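Local coordinates for ganglioside-induced differentiation-associated protein 2 (Homo sapiens, PDB 4UML), which is of uncertain molecular function and joins a Sec14-like CRAL-TRIO domain to the macro domain described here, a fold that binds ADP-ribose in many relatives, at residues D15-W20 / V58-D63; N68-V73 / M162-F167; S148-V153 / V169-K174; R188-F193 / L222-S227. One frame throughout, in Å; residues are numbered along the deposited sequence.

Interaction 1. Residues D15-W20 / V58-D63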
loop_
_atom_site.group_PDB
_atom_site.type_symbol
_atom_site.label_atom_id
_atom_site.label_comp_id
_atom_site.label_asym_id
_atom_site.label_seq_id
_atom_site.Cartn_x
_atom_site.Cartn_y
_atom_site.Cartn_z
ATOM N N ASP A 15 1.220 15.332 -5.504
ATOM C CA ASP A 15 1.797 16.619 -5.056
ATOM C C ASP A 15 0.851 17.524 -4.319
ATOM O O ASP A 15 1.299 18.305 -3.503
ATOM C CB ASP A 15 2.326 17.408 -6.241
ATOM C CG ASP A 15 3.601 16.848 -6.779
ATOM O OD1 ASP A 15 4.165 15.942 -6.119
ATOM O OD2 ASP A 15 4.040 17.322 -7.864
ATOM N N THR A 16 -0.435 17.469 -4.639
ATOM C CA THR A 16 -1.421 18.278 -3.946
ATOM C C THR A 16 -1.815 17.730 -2.562
ATOM O O THR A 16 -2.552 18.393 -1.834
ATOM C CB THR A 16 -2.715 18.434 -4.768
ATOM O OG1 THR A 16 -3.328 17.147 -4.972
ATOM C CG2 THR A 16 -2.419 19.122 -6.111
ATOM N N LEU A 17 -1.377 16.517 -2.212
ATOM C CA LEU A 17 -1.920 15.858 -1.023
ATOM C C LEU A 17 -1.110 16.274 0.185
ATOM O O LEU A 17 0.114 16.160 0.179
ATOM C CB LEU A 17 -1.943 14.310 -1.188
ATOM C CG LEU A 17 -2.777 13.791 -2.362
ATOM C CD1 LEU A 17 -2.864 12.254 -2.385
ATOM C CD2 LEU A 17 -4.174 14.406 -2.342
ATOM N N PRO A 18 -1.788 16.749 1.244
ATOM C CA PRO A 18 -1.011 17.092 2.428
ATOM C C PRO A 18 -0.366 15.882 3.139
ATOM O O PRO A 18 -1.007 14.848 3.370
ATOM C CB PRO A 18 -2.031 17.819 3.311
ATOM C CG PRO A 18 -3.347 17.243 2.906
ATOM C CD PRO A 18 -3.230 16.968 1.435
ATOM N N SER A 19 0.908 16.052 3.428
ATOM C CA SER A 19 1.793 15.095 4.062
ATOM C C SER A 19 1.469 15.012 5.554
ATOM O O SER A 19 0.940 15.970 6.119
ATOM C CB SER A 19 3.216 15.635 3.909
ATOM O OG SER A 19 4.186 14.616 3.971
ATOM N N TRP A 20 1.811 13.900 6.204
ATOM C CA TRP A 20 1.638 13.758 7.663
ATOM C C TRP A 20 2.516 14.783 8.412
ATOM O O TRP A 20 2.081 15.391 9.399
ATOM C CB TRP A 20 1.945 12.313 8.102
ATOM C CG TRP A 20 1.852 12.077 9.578
ATOM C CD1 TRP A 20 2.895 11.894 10.447
ATOM C CD2 TRP A 20 0.657 11.969 10.351
ATOM N NE1 TRP A 20 2.417 11.694 11.728
ATOM C CE2 TRP A 20 1.046 11.733 11.695
ATOM C CE3 TRP A 20 -0.707 12.067 10.048
ATOM C CZ2 TRP A 20 0.120 11.601 12.724
ATOM C CZ3 TRP A 20 -1.625 11.925 11.060
ATOM C CH2 TRP A 20 -1.208 11.683 12.391
ATOM N N VAL A 58 1.772 10.120 3.648
ATOM C CA VAL A 58 0.524 10.754 3.346
ATOM C C VAL A 58 -0.646 9.805 3.671
ATOM O O VAL A 58 -0.666 8.638 3.246
ATOM C CB VAL A 58 0.455 11.122 1.844
ATOM C CG1 VAL A 58 -0.863 11.778 1.520
ATOM C CG2 VAL A 58 1.648 11.975 1.411
ATOM N N LEU A 59 -1.631 10.306 4.416
ATOM C CA LEU A 59 -2.891 9.604 4.591
ATOM C C LEU A 59 -3.968 10.259 3.741
ATOM O O LEU A 59 -4.220 11.457 3.867
ATOM C CB LEU A 59 -3.322 9.628 6.049
ATOM C CG LEU A 59 -4.669 8.962 6.372
ATOM C CD1 LEU A 59 -4.648 7.484 6.077
ATOM C CD2 LEU A 59 -5.033 9.155 7.840
ATOM N N TRP A 60 -4.624 9.479 2.888
ATOM C CA TRP A 60 -5.559 10.051 1.941
ATOM C C TRP A 60 -6.758 9.181 1.845
ATOM O O TRP A 60 -6.637 7.988 1.512
ATOM C CB TRP A 60 -4.921 10.152 0.565
ATOM C CG TRP A 60 -5.830 10.629 -0.483
ATOM C CD1 TRP A 60 -6.401 11.887 -0.561
ATOM C CD2 TRP A 60 -6.273 9.912 -1.639
ATOM N NE1 TRP A 60 -7.184 11.971 -1.691
ATOM C CE2 TRP A 60 -7.104 10.784 -2.378
ATOM C CE3 TRP A 60 -6.044 8.618 -2.130
ATOM C CZ2 TRP A 60 -7.723 10.394 -3.563
ATOM C CZ3 TRP A 60 -6.635 8.234 -3.305
ATOM C CH2 TRP A 60 -7.460 9.122 -4.025
ATOM N N LYS A 61 -7.931 9.749 2.120
ATOM C CA LYS A 61 -9.158 9.001 1.913
ATOM C C LYS A 61 -9.585 9.096 0.458
ATOM O O LYS A 61 -9.983 10.154 -0.003
ATOM C CB LYS A 61 -10.290 9.489 2.834
ATOM C CG LYS A 61 -11.559 8.659 2.658
ATOM C CD LYS A 61 -12.430 8.690 3.902
ATOM C CE LYS A 61 -13.116 10.037 4.070
ATOM N NZ LYS A 61 -14.075 10.268 2.953
ATOM N N GLY A 62 -9.478 7.998 -0.282
ATOM C CA GLY A 62 -9.823 8.002 -1.710
ATOM C C GLY A 62 -9.478 6.690 -2.374
ATOM O O GLY A 62 -8.929 5.791 -1.728
ATOM N N ASP A 63 -9.789 6.594 -3.662
ATOM C CA ASP A 63 -9.592 5.378 -4.449
ATOM C C ASP A 63 -8.147 5.352 -4.953
ATOM O O ASP A 63 -7.752 6.211 -5.719
ATOM C CB ASP A 63 -10.566 5.386 -5.627
ATOM C CG ASP A 63 -10.592 4.082 -6.406
ATOM O OD1 ASP A 63 -9.622 3.270 -6.353
ATOM O OD2 ASP A 63 -11.626 3.857 -7.097
HETATM O O HOH W 1 -1.325 13.001 5.274
HETATM O O HOH W 2 -3.437 13.722 2.329
#
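The indole of Trp-60 is covered on both faces: Leu-17 CD1 stands over one, 4.0 Å from the centroid of the five-membered ring and 16° off the normal, as a CH-pi contact, and Gly-62 CA lies against the other. Asp-63 O sits in plane at the ring edge. The second methyl of the leucine, CD2, reaches the pyrrole rim, 3.8 Å from Trp-60 CD1. With CG of Leu-17 anti to the carbonyl carbon (chi1 -60°), the two methyls are carried over to Trp-60. Leu-17 CB lies 3.9 Å from Val-58 CG1. Val-58 CG1 also touches the backbone, 3.6 Å from Pro-18 O. Strand 57-61 is an outermost strand of the macro-domain sheet; Val-58 and Trp-60 pair through their backbones with strand 203-208, so Leu-59 turns its N and O to the outer edge. Residues 15-20 run along that edge without a direct hydrogen bond to 58-63. Two waters bridge instead, both donating to Pro-18 O: one accepts from Leu-59 N at 2.8 Å, and the other donates to Leu-59 O, also at 2.8 Å. Further along, Ser-19 OG is bonded to Gly-55 O, and Trp-20 NE1 to Phe-224 O.

Interaction 2. Residues N68-V73 / M162-F167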
loop_
_atom_site.group_PDB
_atom_site.type_symbol
_atom_site.label_atom_id
_atom_site.label_comp_id
_atom_site.label_asym_id
_atom_site.label_seq_id
_atom_site.Cartn_x
_atom_site.Cartn_y
_atom_site.Cartn_z
ATOM N N ASN A 68 -1.459 9.260 -9.101
ATOM C CA ASN A 68 -0.320 9.260 -10.020
ATOM C C ASN A 68 1.019 8.927 -9.332
ATOM O O ASN A 68 2.055 9.392 -9.754
ATOM C CB ASN A 68 -0.232 10.601 -10.768
ATOM C CG ASN A 68 0.164 11.741 -9.855
ATOM O OD1 ASN A 68 0.001 11.645 -8.633
ATOM N ND2 ASN A 68 0.713 12.817 -10.428
ATOM N N CYS A 69 1.006 8.100 -8.297
ATOM C CA CYS A 69 2.232 7.551 -7.752
ATOM C C CYS A 69 2.947 6.717 -8.814
ATOM O O CYS A 69 2.311 6.242 -9.775
ATOM C CB CYS A 69 1.905 6.692 -6.523
ATOM S SG CYS A 69 1.181 7.620 -5.146
ATOM N N THR A 70 4.243 6.478 -8.623
ATOM C CA THR A 70 5.025 5.660 -9.555
ATOM C C THR A 70 4.364 4.282 -9.693
ATOM O O THR A 70 4.216 3.764 -10.822
ATOM C CB THR A 70 6.493 5.503 -9.105
ATOM O OG1 THR A 70 6.997 6.798 -8.727
ATOM C CG2 THR A 70 7.362 4.889 -10.247
ATOM N N ALA A 71 3.993 3.703 -8.548
ATOM C CA ALA A 71 3.231 2.474 -8.469
ATOM C C ALA A 71 2.071 2.600 -7.482
ATOM O O ALA A 71 2.173 3.257 -6.431
ATOM C CB ALA A 71 4.124 1.317 -8.048
ATOM N N ILE A 72 0.963 1.983 -7.839
ATOM C CA ILE A 72 -0.115 1.724 -6.906
ATOM C C ILE A 72 -0.178 0.222 -6.668
ATOM O O ILE A 72 0.309 -0.590 -7.481
ATOM C CB ILE A 72 -1.475 2.314 -7.333
ATOM C CG1 ILE A 72 -1.964 1.696 -8.651
ATOM C CG2 ILE A 72 -1.415 3.819 -7.422
ATOM C CD1 ILE A 72 -3.442 1.525 -8.638
ATOM N N VAL A 73 -0.747 -0.131 -5.529
ATOM C CA VAL A 73 -0.789 -1.492 -5.060
ATOM C C VAL A 73 -2.206 -2.092 -5.167
ATOM O O VAL A 73 -3.177 -1.505 -4.731
ATOM C CB VAL A 73 -0.325 -1.565 -3.609
ATOM C CG1 VAL A 73 -0.406 -3.000 -3.096
ATOM C CG2 VAL A 73 1.088 -1.011 -3.440
ATOM N N MET A 162 11.615 3.816 -7.565
ATOM C CA MET A 162 10.361 4.576 -7.634
ATOM C C MET A 162 10.369 5.743 -6.673
ATOM O O MET A 162 10.833 5.616 -5.560
ATOM C CB MET A 162 9.183 3.683 -7.326
ATOM C CG MET A 162 9.127 2.444 -8.193
ATOM S SD MET A 162 7.544 1.627 -7.877
ATOM C CE MET A 162 7.718 0.161 -8.841
ATOM N N SER A 163 9.818 6.876 -7.087
ATOM C CA SER A 163 9.722 8.023 -6.203
ATOM C C SER A 163 8.482 8.024 -5.277
ATOM O O SER A 163 8.504 8.662 -4.218
ATOM C CB SER A 163 9.784 9.307 -7.032
ATOM O OG SER A 163 8.621 9.448 -7.821
ATOM N N SER A 164 7.419 7.304 -5.646
ATOM C CA SER A 164 6.237 7.214 -4.786
ATOM C C SER A 164 5.483 5.907 -4.973
ATOM O O SER A 164 5.512 5.285 -6.058
ATOM C CB SER A 164 5.284 8.390 -4.968
ATOM O OG SER A 164 4.794 8.457 -6.276
ATOM N N VAL A 165 4.857 5.482 -3.879
ATOM C CA VAL A 165 4.038 4.265 -3.828
ATOM C C VAL A 165 2.694 4.603 -3.156
ATOM O O VAL A 165 2.655 5.224 -2.091
ATOM C CB VAL A 165 4.735 3.094 -3.116
ATOM C CG1 VAL A 165 3.865 1.828 -3.108
ATOM C CG2 VAL A 165 6.066 2.767 -3.790
ATOM N N GLY A 166 1.612 4.289 -3.856
ATOM C CA GLY A 166 0.267 4.349 -3.319
ATOM C C GLY A 166 -0.185 3.004 -2.802
ATOM O O GLY A 166 -0.485 2.115 -3.569
ATOM N N PHE A 167 -0.206 2.845 -1.496
ATOM C CA PHE A 167 -0.749 1.644 -0.887
ATOM C C PHE A 167 -2.259 1.675 -0.793
ATOM O O PHE A 167 -2.834 2.668 -0.390
ATOM C CB PHE A 167 -0.227 1.430 0.537
ATOM C CG PHE A 167 1.154 0.868 0.600
ATOM C CD1 PHE A 167 1.366 -0.507 0.520
ATOM C CD2 PHE A 167 2.234 1.709 0.769
ATOM C CE1 PHE A 167 2.640 -1.027 0.584
ATOM C CE2 PHE A 167 3.499 1.189 0.841
ATOM C CZ PHE A 167 3.708 -0.166 0.730
#
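Thr-70 and Ser-164 are set for each other by their first torsions: in Thr-70, OG1 is anti to the carbonyl carbon and beside its own N (chi1 -47°), while Ser-164 OG lies between N and carbonyl carbon (chi1 61°). The result is a reciprocal pair, with Thr-70 N donating to Ser-164 OG at 3.1 Å and Ser-164 N donating to Thr-70 OG1 at 3.2 Å. Ser-163 N adds a second, weak bond to Thr-70 OG1. The other branch, Thr-70 CG2, packs 3.6 Å from Met-162 CB. Beyond CG the methionine is extended, carrying SD to 3.4 Å from Ala-71 CB. From here strands 71-75 and 164-167 run parallel in the middle of the six-stranded macro-domain sheet, with Ala-71 opposite Val-165 and Ile-72 opposite Gly-166. Gly-166 N donates almost straight (170°) to Ala-71 O at 2.8 Å. The bond from Val-73 N to Gly-166 O, 3.0 Å long, is bent. Gly-166 has no side chain, and Cys-69 SG lies close over it, 3.6 Å from its N. On the face of Ala-71 and Val-165, Val-73 CG2 meets Val-165 CG1 at 4.0 Å, beneath Val-153 and Ala-157 of helix 139-159.

Interaction 3. Residues S148-V153 / V169-K174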
loop_
_atom_site.group_PDB
_atom_site.type_symbol
_atom_site.label_atom_id
_atom_site.label_comp_id
_atom_site.label_asym_id
_atom_site.label_seq_id
_atom_site.Cartn_x
_atom_site.Cartn_y
_atom_site.Cartn_z
ATOM N N SER A 148 5.250 -9.603 4.918
ATOM C CA SER A 148 5.926 -9.847 3.648
ATOM C C SER A 148 5.290 -9.078 2.511
ATOM O O SER A 148 5.995 -8.581 1.653
ATOM C CB SER A 148 5.999 -11.339 3.333
ATOM O OG SER A 148 6.886 -11.931 4.265
ATOM N N CYS A 149 3.959 -8.996 2.467
ATOM C CA CYS A 149 3.318 -8.138 1.470
ATOM C C CYS A 149 3.905 -6.723 1.476
ATOM O O CYS A 149 4.304 -6.217 0.428
ATOM C CB CYS A 149 1.810 -8.047 1.736
ATOM S SG CYS A 149 0.936 -9.580 1.418
ATOM N N TYR A 150 3.880 -6.063 2.628
ATOM C CA TYR A 150 4.343 -4.682 2.713
ATOM C C TYR A 150 5.867 -4.571 2.399
ATOM O O TYR A 150 6.285 -3.703 1.665
ATOM C CB TYR A 150 4.035 -4.088 4.091
ATOM C CG TYR A 150 2.614 -3.664 4.214
ATOM C CD1 TYR A 150 2.222 -2.413 3.760
ATOM C CD2 TYR A 150 1.623 -4.551 4.659
ATOM C CE1 TYR A 150 0.896 -2.031 3.789
ATOM C CE2 TYR A 150 0.292 -4.170 4.722
ATOM C CZ TYR A 150 -0.064 -2.922 4.277
ATOM O OH TYR A 150 -1.351 -2.538 4.293
ATOM N N ARG A 151 6.643 -5.495 2.935
ATOM C CA ARG A 151 8.100 -5.561 2.716
ATOM C C ARG A 151 8.427 -5.762 1.221
ATOM O O ARG A 151 9.280 -5.092 0.645
ATOM C CB ARG A 151 8.609 -6.737 3.531
ATOM C CG ARG A 151 10.101 -7.032 3.410
ATOM C CD ARG A 151 10.397 -8.136 2.405
ATOM N NE ARG A 151 11.768 -8.640 2.554
ATOM C CZ ARG A 151 12.374 -9.489 1.718
ATOM N NH1 ARG A 151 11.753 -9.951 0.640
ATOM N NH2 ARG A 151 13.620 -9.886 1.967
ATOM N N ASN A 152 7.732 -6.693 0.581
ATOM C CA ASN A 152 7.988 -6.955 -0.821
ATOM C C ASN A 152 7.533 -5.860 -1.790
ATOM O O ASN A 152 8.147 -5.671 -2.854
ATOM C CB ASN A 152 7.429 -8.314 -1.198
ATOM C CG ASN A 152 8.280 -9.453 -0.649
ATOM O OD1 ASN A 152 9.500 -9.354 -0.653
ATOM N ND2 ASN A 152 7.645 -10.511 -0.148
ATOM N N VAL A 153 6.449 -5.155 -1.449
ATOM C CA VAL A 153 6.045 -3.989 -2.228
ATOM C C VAL A 153 7.145 -2.956 -2.218
ATOM O O VAL A 153 7.580 -2.430 -3.270
ATOM C CB VAL A 153 4.749 -3.367 -1.640
ATOM C CG1 VAL A 153 4.481 -1.984 -2.223
ATOM C CG2 VAL A 153 3.576 -4.283 -1.982
ATOM N N VAL A 169 -5.206 -0.542 1.339
ATOM C CA VAL A 169 -5.208 -1.338 2.545
ATOM C C VAL A 169 -5.051 -2.773 2.068
ATOM O O VAL A 169 -5.947 -3.297 1.396
ATOM C CB VAL A 169 -6.517 -1.090 3.327
ATOM C CG1 VAL A 169 -6.584 -2.000 4.549
ATOM C CG2 VAL A 169 -6.580 0.379 3.770
ATOM N N ILE A 170 -3.882 -3.397 2.315
ATOM C CA ILE A 170 -3.604 -4.692 1.694
ATOM C C ILE A 170 -4.523 -5.817 2.228
ATOM O O ILE A 170 -4.824 -6.758 1.506
ATOM C CB ILE A 170 -2.079 -5.078 1.801
ATOM C CG1 ILE A 170 -1.279 -4.128 0.878
ATOM C CG2 ILE A 170 -1.815 -6.530 1.407
ATOM C CD1 ILE A 170 0.228 -4.257 0.952
ATOM N N ASN A 171 -4.925 -5.708 3.475
ATOM C CA ASN A 171 -5.830 -6.678 4.080
ATOM C C ASN A 171 -7.249 -6.373 3.598
ATOM O O ASN A 171 -7.813 -5.368 3.982
ATOM C CB ASN A 171 -5.746 -6.603 5.614
ATOM C CG ASN A 171 -5.796 -5.172 6.157
ATOM O OD1 ASN A 171 -4.909 -4.331 5.888
ATOM N ND2 ASN A 171 -6.827 -4.885 6.943
ATOM N N SER A 172 -7.768 -7.166 2.685
ATOM C CA SER A 172 -9.147 -6.962 2.196
ATOM C C SER A 172 -10.137 -7.352 3.282
ATOM O O SER A 172 -9.851 -8.224 4.103
ATOM C CB SER A 172 -9.403 -7.780 0.942
ATOM O OG SER A 172 -9.170 -9.155 1.176
ATOM N N ALA A 173 -11.307 -6.724 3.292
ATOM C CA ALA A 173 -12.343 -7.080 4.267
ATOM C C ALA A 173 -12.699 -8.560 4.133
ATOM O O ALA A 173 -12.791 -9.274 5.132
ATOM C CB ALA A 173 -13.571 -6.188 4.116
ATOM N N LYS A 174 -12.817 -9.049 2.907
ATOM C CA LYS A 174 -13.184 -10.447 2.717
ATOM C C LYS A 174 -12.150 -11.472 3.233
ATOM O O LYS A 174 -12.498 -12.623 3.410
ATOM C CB LYS A 174 -13.517 -10.753 1.258
ATOM C CG LYS A 174 -12.317 -10.654 0.320
ATOM C CD LYS A 174 -12.765 -10.518 -1.116
ATOM C CE LYS A 174 -13.594 -11.708 -1.547
ATOM N NZ LYS A 174 -13.242 -12.075 -2.937
#
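Tyr-150 and Ile-170 reach for each other from opposite directions, the tyrosine from helix 139-159 and the isoleucine from the loop after strand 164-167. They overlap face-on: Ile-170 CD1 stands over the centre of the phenol ring, 3.6 Å from its centroid and 11° off the normal, a CH-pi contact with the methyl almost directly on the ring axis. Because the two side chains run head to tail, the ring's far end comes back to the isoleucine backbone, and Ile-170 N donates to Tyr-150 OH in a straight (165°) but weak hydrogen bond of 3.3 Å. The branches of Ile-170 divide the work. CG1 is anti to the carbonyl carbon (chi1 -70°) and leads CD1 out over the ring face; CG2 turns to the neighbouring helical position, 3.9 Å from Cys-149 CB. One turn further along the helix from Cys-149, Val-153 CG2 closes in on Ile-170 CD1 at 4.5 Å. The ring of Phe-167 also meets that of Tyr-150, Ala-186 and Thr-189 of helix 179-197 pack on the tyrosine too, and Ile-170 O is bonded by Thr-75 OG1. The contact thus ties the helix to the loop at the C-terminal end of a central macro-domain strand. Its chemistry is mostly apolar: the phenol oxygen gives the buried Ile-170 amide a weak acceptor, consistent with a ring held mainly by the methyl over its face.

Interaction 4. Residues R188-F193 / L222-S227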
loop_
_atom_site.group_PDB
_atom_site.type_symbol
_atom_site.label_atom_id
_atom_site.label_comp_id
_atom_site.label_asym_id
_atom_site.label_seq_id
_atom_site.Cartn_x
_atom_site.Cartn_y
_atom_site.Cartn_z
ATOM N N ARG A 188 4.131 0.051 10.918
ATOM C CA ARG A 188 5.444 -0.297 11.473
ATOM C C ARG A 188 6.437 -0.647 10.366
ATOM O O ARG A 188 7.590 -0.177 10.330
ATOM C CB ARG A 188 5.278 -1.464 12.452
ATOM C CG ARG A 188 6.544 -1.866 13.189
ATOM C CD ARG A 188 6.211 -2.957 14.205
ATOM N NE ARG A 188 5.886 -4.191 13.488
ATOM C CZ ARG A 188 4.974 -5.084 13.851
ATOM N NH1 ARG A 188 4.271 -4.932 14.962
ATOM N NH2 ARG A 188 4.787 -6.153 13.095
ATOM N N THR A 189 5.978 -1.432 9.404
ATOM C CA THR A 189 6.843 -1.859 8.305
ATOM C C THR A 189 7.284 -0.688 7.443
ATOM O O THR A 189 8.471 -0.568 7.026
ATOM C CB THR A 189 6.104 -2.913 7.434
ATOM O OG1 THR A 189 5.633 -3.967 8.282
ATOM C CG2 THR A 189 6.980 -3.446 6.347
ATOM N N VAL A 190 6.355 0.205 7.138
ATOM C CA VAL A 190 6.717 1.355 6.327
ATOM C C VAL A 190 7.644 2.296 7.124
ATOM O O VAL A 190 8.566 2.872 6.562
ATOM C CB VAL A 190 5.463 2.124 5.825
ATOM C CG1 VAL A 190 5.819 3.461 5.232
ATOM C CG2 VAL A 190 4.698 1.297 4.802
ATOM N N ARG A 191 7.348 2.483 8.403
ATOM C CA ARG A 191 8.219 3.328 9.257
ATOM C C ARG A 191 9.666 2.837 9.177
ATOM O O ARG A 191 10.560 3.596 8.806
ATOM C CB ARG A 191 7.705 3.387 10.693
ATOM C CG ARG A 191 8.701 3.966 11.693
ATOM C CD ARG A 191 8.972 5.427 11.397
ATOM N NE ARG A 191 10.147 5.973 12.099
ATOM C CZ ARG A 191 10.169 7.083 12.850
ATOM N NH1 ARG A 191 9.075 7.805 13.111
ATOM N NH2 ARG A 191 11.324 7.464 13.375
ATOM N N ARG A 192 9.865 1.558 9.455
ATOM C CA ARG A 192 11.187 0.984 9.555
ATOM C C ARG A 192 11.900 1.003 8.240
ATOM O O ARG A 192 13.123 1.237 8.177
ATOM C CB ARG A 192 11.119 -0.429 10.113
ATOM C CG ARG A 192 10.666 -0.440 11.557
ATOM C CD ARG A 192 10.514 -1.841 12.100
ATOM N NE ARG A 192 10.255 -1.815 13.547
ATOM C CZ ARG A 192 9.755 -2.830 14.260
ATOM N NH1 ARG A 192 9.439 -3.984 13.675
ATOM N NH2 ARG A 192 9.558 -2.688 15.569
ATOM N N PHE A 193 11.153 0.782 7.172
ATOM C CA PHE A 193 11.742 0.861 5.844
ATOM C C PHE A 193 12.122 2.289 5.497
ATOM O O PHE A 193 13.150 2.516 4.845
ATOM C CB PHE A 193 10.763 0.338 4.784
ATOM C CG PHE A 193 11.218 0.556 3.378
ATOM C CD1 PHE A 193 10.914 1.736 2.719
ATOM C CD2 PHE A 193 11.920 -0.437 2.699
ATOM C CE1 PHE A 193 11.313 1.939 1.406
ATOM C CE2 PHE A 193 12.322 -0.244 1.380
ATOM C CZ PHE A 193 12.026 0.954 0.737
ATOM N N LEU A 222 1.700 6.884 16.635
ATOM C CA LEU A 222 2.554 5.913 17.326
ATOM C C LEU A 222 3.798 5.532 16.512
ATOM O O LEU A 222 4.899 5.346 17.068
ATOM C CB LEU A 222 1.694 4.697 17.687
ATOM C CG LEU A 222 2.216 3.338 18.161
ATOM C CD1 LEU A 222 3.025 3.412 19.454
ATOM C CD2 LEU A 222 1.009 2.412 18.355
ATOM N N TYR A 223 3.638 5.419 15.190
ATOM C CA TYR A 223 4.750 5.080 14.308
ATOM C C TYR A 223 5.431 6.298 13.717
ATOM O O TYR A 223 6.591 6.224 13.350
ATOM C CB TYR A 223 4.272 4.114 13.207
ATOM C CG TYR A 223 3.789 2.864 13.861
ATOM C CD1 TYR A 223 4.691 1.958 14.362
ATOM C CD2 TYR A 223 2.438 2.646 14.090
ATOM C CE1 TYR A 223 4.272 0.836 15.018
ATOM C CE2 TYR A 223 2.012 1.514 14.744
ATOM C CZ TYR A 223 2.940 0.621 15.206
ATOM O OH TYR A 223 2.541 -0.502 15.877
ATOM N N PHE A 224 4.722 7.427 13.685
ATOM C CA PHE A 224 5.255 8.654 13.104
ATOM C C PHE A 224 4.953 9.839 14.043
ATOM O O PHE A 224 4.177 10.732 13.695
ATOM C CB PHE A 224 4.656 8.873 11.702
ATOM C CG PHE A 224 4.987 7.765 10.715
ATOM C CD1 PHE A 224 6.146 7.802 9.955
ATOM C CD2 PHE A 224 4.126 6.686 10.552
ATOM C CE1 PHE A 224 6.451 6.781 9.051
ATOM C CE2 PHE A 224 4.424 5.667 9.649
ATOM C CZ PHE A 224 5.583 5.716 8.903
ATOM N N PRO A 225 5.533 9.814 15.265
ATOM C CA PRO A 225 5.306 10.939 16.196
ATOM C C PRO A 225 5.672 12.295 15.567
ATOM O O PRO A 225 6.705 12.413 14.902
ATOM C CB PRO A 225 6.241 10.618 17.371
ATOM C CG PRO A 225 7.254 9.672 16.841
ATOM C CD PRO A 225 6.544 8.872 15.780
ATOM N N ARG A 226 4.820 13.294 15.766
ATOM C CA ARG A 226 4.999 14.633 15.160
ATOM C C ARG A 226 5.822 15.637 16.011
ATOM O O ARG A 226 6.604 16.408 15.462
ATOM C CB ARG A 226 3.632 15.253 14.876
ATOM C CG ARG A 226 2.806 14.535 13.829
ATOM C CD ARG A 226 1.339 14.598 14.207
ATOM N NE ARG A 226 0.471 14.868 13.070
ATOM C CZ ARG A 226 -0.831 15.128 13.180
ATOM N NH1 ARG A 226 -1.414 15.143 14.375
ATOM N NH2 ARG A 226 -1.556 15.366 12.094
ATOM N N SER A 227 5.602 15.654 17.328
ATOM C CA SER A 227 6.326 16.547 18.254
ATOM C C SER A 227 7.688 15.937 18.617
ATOM O O SER A 227 7.954 14.777 18.300
ATOM C CB SER A 227 5.496 16.762 19.525
HETATM O O HOH W 3 8.438 10.666 13.279
#
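Helix 179-197 passes the C-terminal end of helix 210-223, with the CA atoms of Arg-188 and Tyr-223 6.1 Å apart and the chain leaving helical geometry at Phe-224. The backbone N of Arg-188 lies over one face of the Tyr-223 ring, off toward the rim, and Arg-188 CB touches its CE1 at 3.6 Å; Leu-222 CG lies against the opposite face. The tyrosine hydroxyl is bonded to His-184 ND1, one turn back on the same helix as Arg-188. Arg-191 does most of the polar work. A bend at chi2 (66°) lays its chain over the helix end, CD 3.2 Å from Tyr-223 O, and NH1 donates to that carbonyl at 3.0 Å. The bond is not straight (136°), and the oxygen sits 31° out of the guanidinium plane. Arg-191 and Phe-224 run alongside one another in opposite senses, Phe-224 CZ 3.6 Å from Arg-191 CB. A water accepts weakly from NH1 and donates to Pro-225 O at 2.9 Å. Glu-195 pairs with Arg-191 NE and Leu-48 O takes NH2, so the guanidinium is gripped on several sides. A positive group at a helix C-terminus would suit the negative end of the helix dipole. This is helix-to-helix packing within one outer layer of the three-layer alpha/beta/alpha macro domain, Val-190 resting on strand 203-208 of its sheet.

In the fold
The four contacts tie together one macro domain. Interactions 1 and 2 reach the same six-stranded sheet, at an outermost strand and in its middle, with centres about 12 Å apart but no touch. Interaction 3 rests on interaction 2, where Val-153 and Tyr-150 pack on Phe-167; their segments alternate along the chain, and strand 164-167 is the next element after helix 139-159. Helix 179-197 then carries the chain to interaction 4, about 17 Å between centres from interaction 3, with Thr-189 touching Tyr-150 and Val-190 touching Phe-167 of interaction 2. Interactions 1 and 4, about 16 Å apart between centres, touch where the C-terminal residues meet the N-terminal segment.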